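Long-range contacts in OxyR (Porphyromonas gingivalis, PDB 3HO7), which probably binds DNA as a redox-sensitive LysR-family transcriptional activator, this chain being its regulatory domain: residues M63-S68 / R187-A192; N14-P19 / S45-S50; H109-L114 / K131-R136; L86-R91 / T159-L164; S55-E60 / A70-L75. One frame throughout, in Å; residues are numbered along the deposited sequence.

Contact 1: M63-S68 / R187-A192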
# COMPACT_ATOMS: atom_id res chain seq x y z
N MET A 63 -0.69 -21.41 2.85
CA MET A 63 -1.46 -21.07 1.66
C MET A 63 -1.10 -19.67 1.20
O MET A 63 -0.56 -18.87 1.96
CB MET A 63 -2.96 -21.14 1.96
CG MET A 63 -3.40 -22.41 2.66
SD MET A 63 -5.15 -22.40 3.13
CE MET A 63 -5.28 -24.01 3.90
N ALA A 64 -1.40 -19.38 -0.06
CA ALA A 64 -1.16 -18.05 -0.60
C ALA A 64 -2.28 -17.61 -1.53
O ALA A 64 -2.69 -18.35 -2.42
CB ALA A 64 0.18 -18.00 -1.32
N ILE A 65 -2.77 -16.39 -1.31
CA ILE A 65 -3.77 -15.79 -2.18
C ILE A 65 -3.04 -14.94 -3.21
O ILE A 65 -2.38 -13.96 -2.88
CB ILE A 65 -4.74 -14.91 -1.37
CG1 ILE A 65 -5.31 -15.70 -0.19
CG2 ILE A 65 -5.85 -14.38 -2.27
CD1 ILE A 65 -6.14 -14.86 0.76
N ILE A 66 -3.16 -15.34 -4.48
CA ILE A 66 -2.42 -14.69 -5.55
C ILE A 66 -3.33 -14.27 -6.70
O ILE A 66 -4.51 -14.64 -6.73
CB ILE A 66 -1.32 -15.62 -6.09
CG1 ILE A 66 -1.94 -16.92 -6.63
CG2 ILE A 66 -0.30 -15.93 -5.00
CD1 ILE A 66 -0.93 -17.91 -7.17
N ALA A 67 -2.78 -13.50 -7.63
CA ALA A 67 -3.55 -12.99 -8.76
C ALA A 67 -3.09 -13.63 -10.07
O ALA A 67 -2.98 -12.96 -11.10
CB ALA A 67 -3.43 -11.47 -8.84
N SER A 68 -2.82 -14.93 -10.02
CA SER A 68 -2.34 -15.66 -11.19
C SER A 68 -2.14 -17.13 -10.85
O SER A 68 -2.11 -17.50 -9.67
CB SER A 68 -1.02 -15.06 -11.69
OG SER A 68 -0.02 -15.17 -10.69
N ARG A 187 -8.34 -10.14 -13.94
CA ARG A 187 -7.33 -11.00 -13.36
C ARG A 187 -8.04 -12.11 -12.59
O ARG A 187 -9.21 -11.97 -12.25
CB ARG A 187 -6.40 -10.23 -12.42
CG ARG A 187 -7.02 -9.85 -11.09
CD ARG A 187 -6.01 -9.15 -10.22
NE ARG A 187 -6.60 -8.63 -9.00
CZ ARG A 187 -5.93 -7.94 -8.08
NH1 ARG A 187 -4.64 -7.71 -8.25
NH2 ARG A 187 -6.55 -7.50 -7.00
N GLU A 188 -7.33 -13.20 -12.35
CA GLU A 188 -7.90 -14.30 -11.58
C GLU A 188 -7.26 -14.34 -10.21
O GLU A 188 -6.03 -14.41 -10.09
CB GLU A 188 -7.71 -15.63 -12.31
CG GLU A 188 -6.26 -16.01 -12.53
CD GLU A 188 -6.11 -17.28 -13.34
OE1 GLU A 188 -6.87 -18.25 -13.09
OE2 GLU A 188 -5.24 -17.32 -14.24
N VAL A 189 -8.08 -14.29 -9.17
CA VAL A 189 -7.61 -14.42 -7.80
C VAL A 189 -7.71 -15.89 -7.41
O VAL A 189 -8.78 -16.48 -7.51
CB VAL A 189 -8.44 -13.55 -6.83
CG1 VAL A 189 -7.92 -13.70 -5.41
CG2 VAL A 189 -8.40 -12.09 -7.27
N ARG A 190 -6.59 -16.47 -7.00
CA ARG A 190 -6.53 -17.90 -6.74
C ARG A 190 -5.90 -18.20 -5.39
O ARG A 190 -5.17 -17.37 -4.85
CB ARG A 190 -5.75 -18.60 -7.86
CG ARG A 190 -6.24 -18.25 -9.26
CD ARG A 190 -5.45 -18.98 -10.34
NE ARG A 190 -5.68 -20.42 -10.30
CZ ARG A 190 -6.69 -21.03 -10.90
NH1 ARG A 190 -7.58 -20.32 -11.59
NH2 ARG A 190 -6.83 -22.34 -10.81
N LEU A 191 -6.19 -19.37 -4.85
CA LEU A 191 -5.58 -19.80 -3.60
C LEU A 191 -4.54 -20.87 -3.89
O LEU A 191 -4.88 -21.96 -4.37
CB LEU A 191 -6.63 -20.34 -2.63
CG LEU A 191 -6.23 -20.30 -1.15
CD1 LEU A 191 -7.15 -21.19 -0.33
CD2 LEU A 191 -4.78 -20.72 -0.98
N ALA A 192 -3.28 -20.57 -3.60
CA ALA A 192 -2.19 -21.48 -3.92
C ALA A 192 -1.63 -22.18 -2.69
O ALA A 192 -1.69 -21.65 -1.58
CB ALA A 192 -1.09 -20.74 -4.66
O HOH W 1 -4.52 -12.93 -13.31
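M63 meets L191 near one end of an antiparallel strand pair. M63 CB lies 3.5 Å from L191 CD2, tighter than usual for two carbons. M63 CG is anti to the carbonyl carbon (chi1 -49°), and the chain beyond it runs extended. M63 SD passes 4.2 Å from L191 CD1, the other branch of the same leucine. M63 CE then leaves the strand pair and is directed toward helix 200-211.

The backbones form two hydrogen-bonded pairs, A64 with A192 and I66 with R190. Between them sits the non-hydrogen-bonded pair I65 and L191. The bond from A192 N to A64 O is 2.6 Å. I65 CG2 touches V189 CG1 at 3.8 Å on the L191 side of the sheet, while A64, I66, R190 and A192 lie on the other face. Past the strand end, water 1 joins A67 O to E188 N, and A67 CB rests 3.7 Å from R187 CD. The R187 guanidinium is held further on, by T20 O and E83.

Strand 63-66 lies between strands 11-17 and 184-194, and M63 and I65 make backbone bonds to A16. Helix 200-211 covers M63 and L191, and I65 packs on I15 and V17.

Contact 2: N14-P19 / S45-S50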
# COMPACT_ATOMS: atom_id res chain seq x y z
N ASN A 14 -0.85 -20.18 8.44
CA ASN A 14 -0.04 -19.08 7.92
C ASN A 14 -0.35 -18.83 6.46
O ASN A 14 0.01 -19.63 5.60
CB ASN A 14 1.45 -19.39 8.09
CG ASN A 14 1.80 -19.76 9.52
OD1 ASN A 14 1.37 -19.11 10.47
ND2 ASN A 14 2.60 -20.82 9.67
N ILE A 15 -1.03 -17.72 6.17
CA ILE A 15 -1.45 -17.43 4.81
C ILE A 15 -0.95 -16.08 4.31
O ILE A 15 -1.06 -15.06 5.00
CB ILE A 15 -2.99 -17.47 4.67
CG1 ILE A 15 -3.40 -17.14 3.23
CG2 ILE A 15 -3.64 -16.51 5.65
CD1 ILE A 15 -4.89 -17.12 3.01
N ALA A 16 -0.39 -16.08 3.10
CA ALA A 16 0.09 -14.86 2.48
C ALA A 16 -0.97 -14.29 1.56
O ALA A 16 -1.86 -15.00 1.09
CB ALA A 16 1.37 -15.13 1.71
N VAL A 17 -0.89 -12.99 1.32
CA VAL A 17 -1.84 -12.32 0.44
C VAL A 17 -1.13 -11.21 -0.31
O VAL A 17 -0.29 -10.50 0.24
CB VAL A 17 -3.01 -11.73 1.24
CG1 VAL A 17 -4.05 -11.13 0.30
CG2 VAL A 17 -3.63 -12.79 2.13
N LEU A 18 -1.48 -11.05 -1.58
CA LEU A 18 -0.92 -9.98 -2.39
C LEU A 18 -1.33 -8.62 -1.87
O LEU A 18 -2.43 -8.44 -1.35
CB LEU A 18 -1.33 -10.13 -3.86
CG LEU A 18 -0.51 -11.14 -4.66
CD1 LEU A 18 -0.43 -12.47 -3.94
CD2 LEU A 18 -1.07 -11.29 -6.07
N PRO A 19 -0.44 -7.63 -2.02
CA PRO A 19 -0.72 -6.27 -1.60
C PRO A 19 -1.84 -5.66 -2.43
O PRO A 19 -2.51 -4.73 -1.99
CB PRO A 19 0.59 -5.52 -1.88
CG PRO A 19 1.62 -6.59 -2.09
CD PRO A 19 0.89 -7.75 -2.64
N SER A 45 -0.03 -12.54 6.18
CA SER A 45 1.14 -11.78 5.76
C SER A 45 1.00 -11.35 4.31
O SER A 45 0.57 -12.13 3.46
CB SER A 45 2.42 -12.61 5.95
OG SER A 45 2.33 -13.84 5.26
N GLU A 46 1.37 -10.11 4.02
CA GLU A 46 1.37 -9.61 2.65
C GLU A 46 2.72 -9.86 2.00
O GLU A 46 3.77 -9.49 2.55
CB GLU A 46 1.03 -8.12 2.61
CG GLU A 46 -0.40 -7.79 3.01
CD GLU A 46 -0.77 -6.34 2.73
OE1 GLU A 46 -0.37 -5.80 1.68
OE2 GLU A 46 -1.47 -5.73 3.57
N MET A 47 2.70 -10.49 0.84
CA MET A 47 3.89 -10.70 0.04
C MET A 47 3.53 -10.54 -1.43
O MET A 47 2.39 -10.74 -1.82
CB MET A 47 4.43 -12.12 0.21
CG MET A 47 4.65 -12.58 1.63
SD MET A 47 5.14 -14.31 1.59
CE MET A 47 5.29 -14.66 3.34
N GLN A 48 4.52 -10.19 -2.24
CA GLN A 48 4.35 -10.27 -3.68
C GLN A 48 4.50 -11.73 -4.09
O GLN A 48 4.96 -12.56 -3.31
CB GLN A 48 5.35 -9.37 -4.40
CG GLN A 48 4.93 -7.90 -4.42
CD GLN A 48 6.09 -6.96 -4.68
OE1 GLN A 48 7.24 -7.29 -4.41
NE2 GLN A 48 5.78 -5.78 -5.20
N THR A 49 4.11 -12.04 -5.33
CA THR A 49 4.03 -13.42 -5.79
C THR A 49 5.29 -14.24 -5.54
O THR A 49 5.22 -15.37 -5.07
CB THR A 49 3.67 -13.48 -7.29
OG1 THR A 49 2.46 -12.74 -7.52
CG2 THR A 49 3.48 -14.92 -7.73
N SER A 50 6.44 -13.66 -5.87
CA SER A 50 7.71 -14.37 -5.72
C SER A 50 7.86 -14.92 -4.31
O SER A 50 8.13 -16.11 -4.13
CB SER A 50 8.87 -13.45 -6.07
OG SER A 50 8.66 -12.83 -7.33
O HOH W 2 -1.45 -3.95 0.49
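The two segments pair as parallel strands, A16 beside S45 and V17 beside E46, and part beyond that, their end-to-end directions being 68° apart. S45 N donates to I15 O at 3.0 Å. V17 N donates to S45 O at 2.7 Å. The third bond, M47 N to V17 O at 3.0 Å, comes from above the carbonyl plane, 40° out of it, as the second chain leaves the ladder.

Strands 11-17 and 40-46 are the two strands of a beta-alpha-beta unit with helix 22-36 between them. The second strand leads through M47 to Q48, the N-cap of helix 49-58. T49 N, at the start of that helix, is bonded to E116.

On one face of the sheet A16 CB meets M47 SD at 3.9 Å. M47 reaches it with an extended chain, CG lying anti to the carbonyl carbon (chi1 -52°). On the other face E46 stretches alongside the outgoing chain, and its OE1 stands 3.3 Å from P19 CA. Water 2 links this oxygen to P19 O. E46 OE2 accepts a bond from S144 N of the second subunit. S45 pairs with a strand of that subunit as well, which carries the sheet across the interface. P19 CD sits 3.4 Å from M47 O, and L18 CD2 passes T49 OG1 loosely.

Contact 3: H109-L114 / K131-R136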
# COMPACT_ATOMS: atom_id res chain seq x y z
N HIS A 109 3.05 8.51 -21.12
CA HIS A 109 3.84 9.37 -20.24
C HIS A 109 3.09 9.76 -18.97
O HIS A 109 3.67 10.36 -18.06
CB HIS A 109 4.30 10.63 -20.99
CG HIS A 109 4.92 10.35 -22.32
ND1 HIS A 109 5.91 9.42 -22.50
CD2 HIS A 109 4.68 10.89 -23.54
CE1 HIS A 109 6.27 9.40 -23.77
NE2 HIS A 109 5.54 10.28 -24.42
N ARG A 110 1.81 9.43 -18.90
CA ARG A 110 0.99 9.77 -17.74
C ARG A 110 0.29 8.54 -17.17
O ARG A 110 -0.79 8.64 -16.59
CB ARG A 110 -0.03 10.85 -18.10
CG ARG A 110 0.60 12.16 -18.55
CD ARG A 110 -0.45 13.17 -18.97
NE ARG A 110 -1.32 13.56 -17.86
CZ ARG A 110 -0.96 14.39 -16.89
NH1 ARG A 110 0.25 14.92 -16.88
NH2 ARG A 110 -1.82 14.68 -15.92
N LEU A 111 0.92 7.38 -17.35
CA LEU A 111 0.36 6.11 -16.89
C LEU A 111 1.18 5.55 -15.74
O LEU A 111 2.41 5.55 -15.78
CB LEU A 111 0.34 5.11 -18.05
CG LEU A 111 -0.18 3.70 -17.76
CD1 LEU A 111 -1.66 3.75 -17.39
CD2 LEU A 111 0.05 2.78 -18.95
N TRP A 112 0.50 5.10 -14.69
CA TRP A 112 1.18 4.49 -13.56
C TRP A 112 0.87 3.01 -13.56
O TRP A 112 -0.29 2.61 -13.44
CB TRP A 112 0.72 5.12 -12.25
CG TRP A 112 0.83 6.61 -12.22
CD1 TRP A 112 -0.20 7.50 -12.26
CD2 TRP A 112 2.03 7.38 -12.16
NE1 TRP A 112 0.28 8.78 -12.23
CE2 TRP A 112 1.65 8.74 -12.17
CE3 TRP A 112 3.39 7.06 -12.11
CZ2 TRP A 112 2.58 9.77 -12.12
CZ3 TRP A 112 4.31 8.08 -12.06
CH2 TRP A 112 3.90 9.42 -12.06
N LEU A 113 1.90 2.19 -13.70
CA LEU A 113 1.71 0.75 -13.76
C LEU A 113 2.43 0.04 -12.63
O LEU A 113 3.61 0.27 -12.40
CB LEU A 113 2.19 0.20 -15.10
CG LEU A 113 1.48 0.70 -16.36
CD1 LEU A 113 2.12 0.11 -17.60
CD2 LEU A 113 0.00 0.38 -16.32
N LEU A 114 1.71 -0.83 -11.94
CA LEU A 114 2.33 -1.62 -10.90
C LEU A 114 3.15 -2.69 -11.58
O LEU A 114 2.66 -3.40 -12.45
CB LEU A 114 1.26 -2.26 -10.01
CG LEU A 114 0.38 -1.29 -9.22
CD1 LEU A 114 -0.87 -1.99 -8.70
CD2 LEU A 114 1.16 -0.67 -8.07
N LYS A 131 4.79 1.73 -26.43
CA LYS A 131 5.84 2.70 -26.73
C LYS A 131 5.62 4.01 -25.98
O LYS A 131 4.50 4.49 -25.87
CB LYS A 131 5.89 2.96 -28.24
CG LYS A 131 6.02 1.71 -29.09
CD LYS A 131 7.37 1.04 -28.90
CE LYS A 131 7.50 -0.18 -29.79
NZ LYS A 131 8.84 -0.81 -29.68
N GLY A 132 6.71 4.58 -25.48
CA GLY A 132 6.66 5.85 -24.78
C GLY A 132 6.42 5.71 -23.28
O GLY A 132 6.46 6.70 -22.55
N LEU A 133 6.19 4.48 -22.84
CA LEU A 133 5.92 4.23 -21.42
C LEU A 133 7.00 4.84 -20.53
O LEU A 133 6.70 5.65 -19.65
CB LEU A 133 5.82 2.72 -21.15
CG LEU A 133 5.64 2.34 -19.68
CD1 LEU A 133 4.44 3.05 -19.08
CD2 LEU A 133 5.49 0.83 -19.53
N HIS A 134 8.25 4.54 -20.81
CA HIS A 134 9.33 4.94 -19.92
C HIS A 134 9.87 6.33 -20.22
O HIS A 134 10.95 6.70 -19.75
CB HIS A 134 10.44 3.88 -19.92
CG HIS A 134 9.98 2.55 -19.41
ND1 HIS A 134 9.39 1.60 -20.23
CD2 HIS A 134 9.99 2.01 -18.17
CE1 HIS A 134 9.08 0.54 -19.52
NE2 HIS A 134 9.43 0.76 -18.26
N GLU A 135 9.14 7.10 -21.03
CA GLU A 135 9.60 8.44 -21.41
C GLU A 135 8.86 9.49 -20.61
O GLU A 135 7.78 9.88 -20.96
CB GLU A 135 9.31 8.73 -22.90
CG GLU A 135 10.21 8.05 -23.92
CD GLU A 135 9.65 8.13 -25.32
OE1 GLU A 135 10.02 7.30 -26.15
OE2 GLU A 135 8.83 9.01 -25.61
N ARG A 136 9.41 9.81 -19.46
CA ARG A 136 8.85 10.83 -18.60
C ARG A 136 9.94 11.26 -17.65
O ARG A 136 10.87 10.50 -17.38
CB ARG A 136 7.66 10.26 -17.82
CG ARG A 136 7.95 8.94 -17.12
CD ARG A 136 6.87 8.60 -16.11
NE ARG A 136 5.61 8.22 -16.74
CZ ARG A 136 5.22 6.97 -16.93
NH1 ARG A 136 4.06 6.71 -17.51
NH2 ARG A 136 5.98 5.96 -16.52
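R136 NE donates to H109 O at 3.2 Å. The bond is nearly straight (171°). The carbonyl oxygen lies at the edge of the guanidinium, in its plane. Seen from the carbonyl, however, the donor stands above the plane, 66° out of it, and uses no lone pair. The bend at chi3 turns the R136 head back toward the preceding turn, G132 to E135. There L133 O lies 3.1 Å above one face of the R136 guanidinium, toward its rim. R136 NH1 comes 2.7 Å from L111 O, but the angle is too poor for a hydrogen bond.

The segments lie before and after helix 125-128 in the chain, and the disulfide between C119 and C128 is formed in the part that they enclose. This cysteine pair is probably the redox switch, as in other OxyR proteins. L113 packs on C119, so this contact adjoins the disulfide region.

G132 to E135 form a type I beta turn, closed by the bond from E135 N to G132 O. H109 reaches to this turn, with the carbonyl oxygens of G132 and E135 placed obliquely to its ring. H109 ND1 is 2.8 Å from G132 O. H109 CE1 is 3.2 Å from E135 OE2, and the ring and carboxylate planes are 27° apart. G132 has a positive phi, and no side chain separates it from the imidazole. Further along, L133 CD2 lies 3.9 Å from L113 CD1. L111 and L113 in turn pack on F160.

Contact 4: L86-R91 / T159-L164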
# COMPACT_ATOMS: atom_id res chain seq x y z
N LEU A 86 -10.14 -1.80 -13.79
CA LEU A 86 -10.86 -0.61 -14.19
C LEU A 86 -9.91 0.56 -14.32
O LEU A 86 -8.94 0.68 -13.57
CB LEU A 86 -11.98 -0.27 -13.20
CG LEU A 86 -13.17 -1.24 -13.11
CD1 LEU A 86 -14.19 -0.72 -12.11
CD2 LEU A 86 -13.80 -1.45 -14.47
N GLY A 87 -10.18 1.42 -15.30
CA GLY A 87 -9.42 2.65 -15.45
C GLY A 87 -9.72 3.60 -14.31
O GLY A 87 -10.87 3.78 -13.91
N TYR A 88 -8.67 4.21 -13.77
CA TYR A 88 -8.82 5.24 -12.77
C TYR A 88 -8.20 6.47 -13.41
O TYR A 88 -6.98 6.56 -13.52
CB TYR A 88 -8.10 4.84 -11.48
CG TYR A 88 -8.63 5.48 -10.22
CD1 TYR A 88 -9.97 5.41 -9.88
CD2 TYR A 88 -7.77 6.13 -9.34
CE1 TYR A 88 -10.45 5.99 -8.71
CE2 TYR A 88 -8.23 6.72 -8.18
CZ TYR A 88 -9.57 6.64 -7.87
OH TYR A 88 -10.03 7.22 -6.71
N VAL A 89 -9.04 7.40 -13.85
CA VAL A 89 -8.61 8.49 -14.71
C VAL A 89 -8.73 9.84 -14.01
O VAL A 89 -9.80 10.21 -13.55
CB VAL A 89 -9.45 8.53 -16.00
CG1 VAL A 89 -8.90 9.58 -16.96
CG2 VAL A 89 -9.50 7.16 -16.65
N SER A 90 -7.63 10.59 -13.95
CA SER A 90 -7.65 11.89 -13.30
C SER A 90 -8.53 12.86 -14.08
O SER A 90 -8.71 12.70 -15.29
CB SER A 90 -6.24 12.47 -13.17
OG SER A 90 -6.02 13.47 -14.15
N ARG A 91 -9.07 13.86 -13.40
CA ARG A 91 -9.95 14.83 -14.02
C ARG A 91 -9.21 15.70 -15.03
O ARG A 91 -9.84 16.46 -15.79
CB ARG A 91 -10.63 15.69 -12.95
CG ARG A 91 -11.36 14.87 -11.89
CD ARG A 91 -11.79 15.72 -10.71
NE ARG A 91 -12.37 14.90 -9.65
CZ ARG A 91 -13.65 14.57 -9.58
NH1 ARG A 91 -14.50 15.00 -10.51
NH2 ARG A 91 -14.09 13.82 -8.58
N THR A 159 -4.23 5.22 -13.86
CA THR A 159 -3.81 3.94 -13.32
C THR A 159 -4.98 2.96 -13.40
O THR A 159 -6.08 3.34 -13.81
CB THR A 159 -3.34 4.05 -11.86
OG1 THR A 159 -2.65 2.86 -11.48
CG2 THR A 159 -4.54 4.26 -10.94
N PHE A 160 -4.74 1.71 -13.02
CA PHE A 160 -5.79 0.70 -13.06
C PHE A 160 -6.07 0.13 -11.67
O PHE A 160 -5.16 -0.25 -10.95
CB PHE A 160 -5.41 -0.41 -14.05
CG PHE A 160 -5.26 0.08 -15.46
CD1 PHE A 160 -6.32 0.72 -16.10
CD2 PHE A 160 -4.08 -0.09 -16.15
CE1 PHE A 160 -6.19 1.18 -17.40
CE2 PHE A 160 -3.94 0.36 -17.45
CZ PHE A 160 -5.00 1.00 -18.08
N ILE A 161 -7.35 0.08 -11.31
CA ILE A 161 -7.74 -0.42 -9.99
C ILE A 161 -8.62 -1.66 -10.08
O ILE A 161 -9.31 -1.86 -11.07
CB ILE A 161 -8.45 0.66 -9.16
CG1 ILE A 161 -9.75 1.10 -9.83
CG2 ILE A 161 -7.54 1.86 -8.94
CD1 ILE A 161 -10.61 2.00 -8.97
N PRO A 162 -8.59 -2.50 -9.04
CA PRO A 162 -9.35 -3.74 -9.02
C PRO A 162 -10.82 -3.48 -8.70
O PRO A 162 -11.12 -2.58 -7.92
CB PRO A 162 -8.70 -4.54 -7.88
CG PRO A 162 -7.57 -3.67 -7.34
CD PRO A 162 -7.87 -2.28 -7.78
N GLN A 163 -11.71 -4.26 -9.30
CA GLN A 163 -13.14 -4.08 -9.12
C GLN A 163 -13.55 -4.04 -7.65
O GLN A 163 -14.39 -3.23 -7.26
CB GLN A 163 -13.92 -5.18 -9.85
CG GLN A 163 -15.39 -5.28 -9.45
CD GLN A 163 -16.16 -4.00 -9.70
OE1 GLN A 163 -15.90 -3.29 -10.67
NE2 GLN A 163 -17.11 -3.70 -8.83
N LEU A 164 -12.96 -4.91 -6.84
CA LEU A 164 -13.32 -5.01 -5.42
C LEU A 164 -13.12 -3.71 -4.65
O LEU A 164 -13.68 -3.53 -3.57
CB LEU A 164 -12.55 -6.14 -4.74
CG LEU A 164 -12.88 -7.56 -5.20
CD1 LEU A 164 -12.08 -8.58 -4.41
CD2 LEU A 164 -14.37 -7.83 -5.07
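The segments pair as antiparallel strands with the axes 130° apart, a marked twist, and four backbone bonds join L86 to I161 and Y88 to T159. L86 N to I161 O and I161 N to L86 O are both 2.8 Å. Y88 N to T159 O is 2.7 Å, and T159 N to Y88 O is 3.1 Å. G87 and F160 form the non-hydrogen-bonded pair between them.

With no side chain on G87, the F160 ring lies close along the backbone opposite. It turns its edge to the chain: L86 O lies in the ring plane, 3.6 Å from F160 CD1, and G87 CA is also at this edge. F127 and F180 meet the same ring.

On the other face, the Y88 ring lies between two neighbours. Y88 CG is anti to the backbone N (chi1 -155°), which carries the ring over toward I161. There Y88 CD1 touches I161 CD1 at 3.6 Å, obliquely to the ring. T159 lies side by side with Y88. T159 CG2 is 3.6 Å from Y88 CB and near the plane of the ring, at its edge. At the end of the strand, Q163 bends at chi2 and brings OE1 to 3.4 Å from L86 CD1.

The polar tips are bonded beyond the pair, Y88 OH to E153 and T159 OG1 to W112 O. Apart from Q163 OE1, the side chains of this buried contact touch each other through carbon, and the backbone supplies its hydrogen bonds.

Contact 5: S55-E60 / A70-L75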
# COMPACT_ATOMS: atom_id res chain seq x y z
N SER A 55 7.84 -19.06 -0.26
CA SER A 55 7.43 -19.40 1.10
C SER A 55 6.60 -20.68 1.13
O SER A 55 6.77 -21.52 2.01
CB SER A 55 6.66 -18.24 1.73
OG SER A 55 7.51 -17.13 1.94
N LEU A 56 5.70 -20.83 0.15
CA LEU A 56 4.91 -22.04 0.04
C LEU A 56 5.80 -23.28 -0.08
O LEU A 56 5.63 -24.24 0.67
CB LEU A 56 3.97 -21.96 -1.17
CG LEU A 56 2.63 -21.25 -0.96
CD1 LEU A 56 1.91 -21.08 -2.29
CD2 LEU A 56 1.76 -22.03 0.02
N LEU A 57 6.74 -23.24 -1.01
CA LEU A 57 7.65 -24.36 -1.22
C LEU A 57 8.42 -24.73 0.05
O LEU A 57 8.44 -25.89 0.46
CB LEU A 57 8.63 -24.08 -2.36
CG LEU A 57 8.13 -24.32 -3.78
CD1 LEU A 57 9.21 -23.97 -4.80
CD2 LEU A 57 7.68 -25.76 -3.96
N SER A 58 9.04 -23.73 0.67
CA SER A 58 9.87 -23.95 1.86
C SER A 58 9.05 -24.35 3.08
O SER A 58 9.56 -25.02 3.99
CB SER A 58 10.71 -22.71 2.17
OG SER A 58 9.89 -21.66 2.65
N GLY A 59 7.79 -23.93 3.11
CA GLY A 59 6.91 -24.25 4.23
C GLY A 59 6.76 -23.11 5.22
O GLY A 59 6.26 -23.30 6.33
N GLU A 60 7.20 -21.92 4.82
CA GLU A 60 7.07 -20.72 5.64
C GLU A 60 5.60 -20.33 5.78
O GLU A 60 5.20 -19.74 6.79
CB GLU A 60 7.87 -19.57 5.04
CG GLU A 60 7.80 -18.27 5.83
CD GLU A 60 8.55 -17.13 5.17
OE1 GLU A 60 9.24 -17.38 4.16
OE2 GLU A 60 8.46 -15.99 5.66
N ALA A 70 0.10 -20.35 -10.28
CA ALA A 70 1.45 -20.50 -9.75
C ALA A 70 2.40 -21.04 -10.81
O ALA A 70 3.56 -20.64 -10.88
CB ALA A 70 1.45 -21.40 -8.52
N GLU A 71 1.94 -22.03 -11.57
CA GLU A 71 2.74 -22.54 -12.67
C GLU A 71 4.14 -22.82 -12.16
O GLU A 71 5.13 -22.49 -12.80
CB GLU A 71 2.73 -21.57 -13.86
CG GLU A 71 1.42 -21.61 -14.62
CD GLU A 71 1.29 -20.49 -15.63
OE1 GLU A 71 2.24 -19.70 -15.77
OE2 GLU A 71 0.23 -20.41 -16.28
N THR A 72 4.20 -23.41 -10.98
CA THR A 72 5.47 -23.69 -10.32
C THR A 72 5.51 -25.14 -9.86
O THR A 72 4.63 -25.60 -9.13
CB THR A 72 5.67 -22.77 -9.10
OG1 THR A 72 5.64 -21.40 -9.52
CG2 THR A 72 6.99 -23.07 -8.41
N GLU A 73 6.54 -25.88 -10.29
CA GLU A 73 6.70 -27.26 -9.86
C GLU A 73 6.65 -27.34 -8.33
O GLU A 73 7.37 -26.63 -7.64
CB GLU A 73 8.03 -27.83 -10.38
CG GLU A 73 8.38 -29.19 -9.81
CD GLU A 73 7.33 -30.24 -10.11
OE1 GLU A 73 6.74 -30.20 -11.21
OE2 GLU A 73 7.09 -31.11 -9.24
N GLY A 74 5.77 -28.20 -7.82
CA GLY A 74 5.65 -28.39 -6.38
C GLY A 74 4.51 -27.61 -5.75
O GLY A 74 4.24 -27.74 -4.56
N LEU A 75 3.84 -26.79 -6.56
CA LEU A 75 2.72 -26.00 -6.08
C LEU A 75 1.47 -26.27 -6.92
O LEU A 75 1.55 -26.86 -7.99
CB LEU A 75 3.05 -24.51 -6.13
CG LEU A 75 4.22 -24.00 -5.29
CD1 LEU A 75 4.25 -22.48 -5.32
CD2 LEU A 75 4.11 -24.51 -3.86
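L75 pushes its two methyls against the last turns of helix 49-58, overlapping L56 and L57. Its CD2 does most of the touching. L75 CD2 lies 3.7 Å from L56 CB and 3.8 Å from L57 CD2. L75 CD1 turns to L56 CD1, 4.1 Å away. L75 CG is anti to the carbonyl carbon (chi1 -61°), and this aims the branch at the helix.

L57 leans over the loop. Its CD2 also approaches the backbone, 3.8 Å from E73 O. L57 CD1 meets T72 CG2 more loosely, at 4.3 Å. G74, with a positive phi, has no side chain there, and L57 CD2 comes close over its backbone.

The loop keeps its shape by its own bonds. T72 to L75 form a type II beta turn, with L75 N donating to T72 O at 2.9 Å. T72 OG1 donates to A70 O at 2.6 Å, from above the carbonyl plane. G74 N is bonded to Q195.

The helix ends right after L57 and S58, and G59 leaves it with a positive phi. Two weak bonds, E60 N to S55 O and G59 N to L56 O, are consistent with a Schellman motif. L56 also packs on I61. The arrangement is a helix-on-sheet layer of an alpha/beta domain: helix 49-58 lies on the sheet through L56 on A192, and L75, which starts strand 75-89, closes on the helix end.

Contacts 1, 2 and 5 lie together, with centres 10 to 13 Å apart, and all three touch. Contacts 3 and 4 form a second group, their centres about 16 Å apart. The centre of contact 5 is about 33 Å from that of contact 3 and about 31 Å from that of contact 4. This fits the two-lobed periplasmic-binding-protein fold of LysR regulatory domains. Contacts 1, 2 and 4 reach one curled sheet. Strands 75-89 and 184-194 are neighbours in it and connect contact 4 with contact 1. Helix 49-58 serves contacts 2 and 5. Along the chain, contact 2 closes first, contact 5 crosses contact 1, and contact 3 is nested in contact 4, itself nested in contact 1. This is consistent with a second lobe inserted in the first.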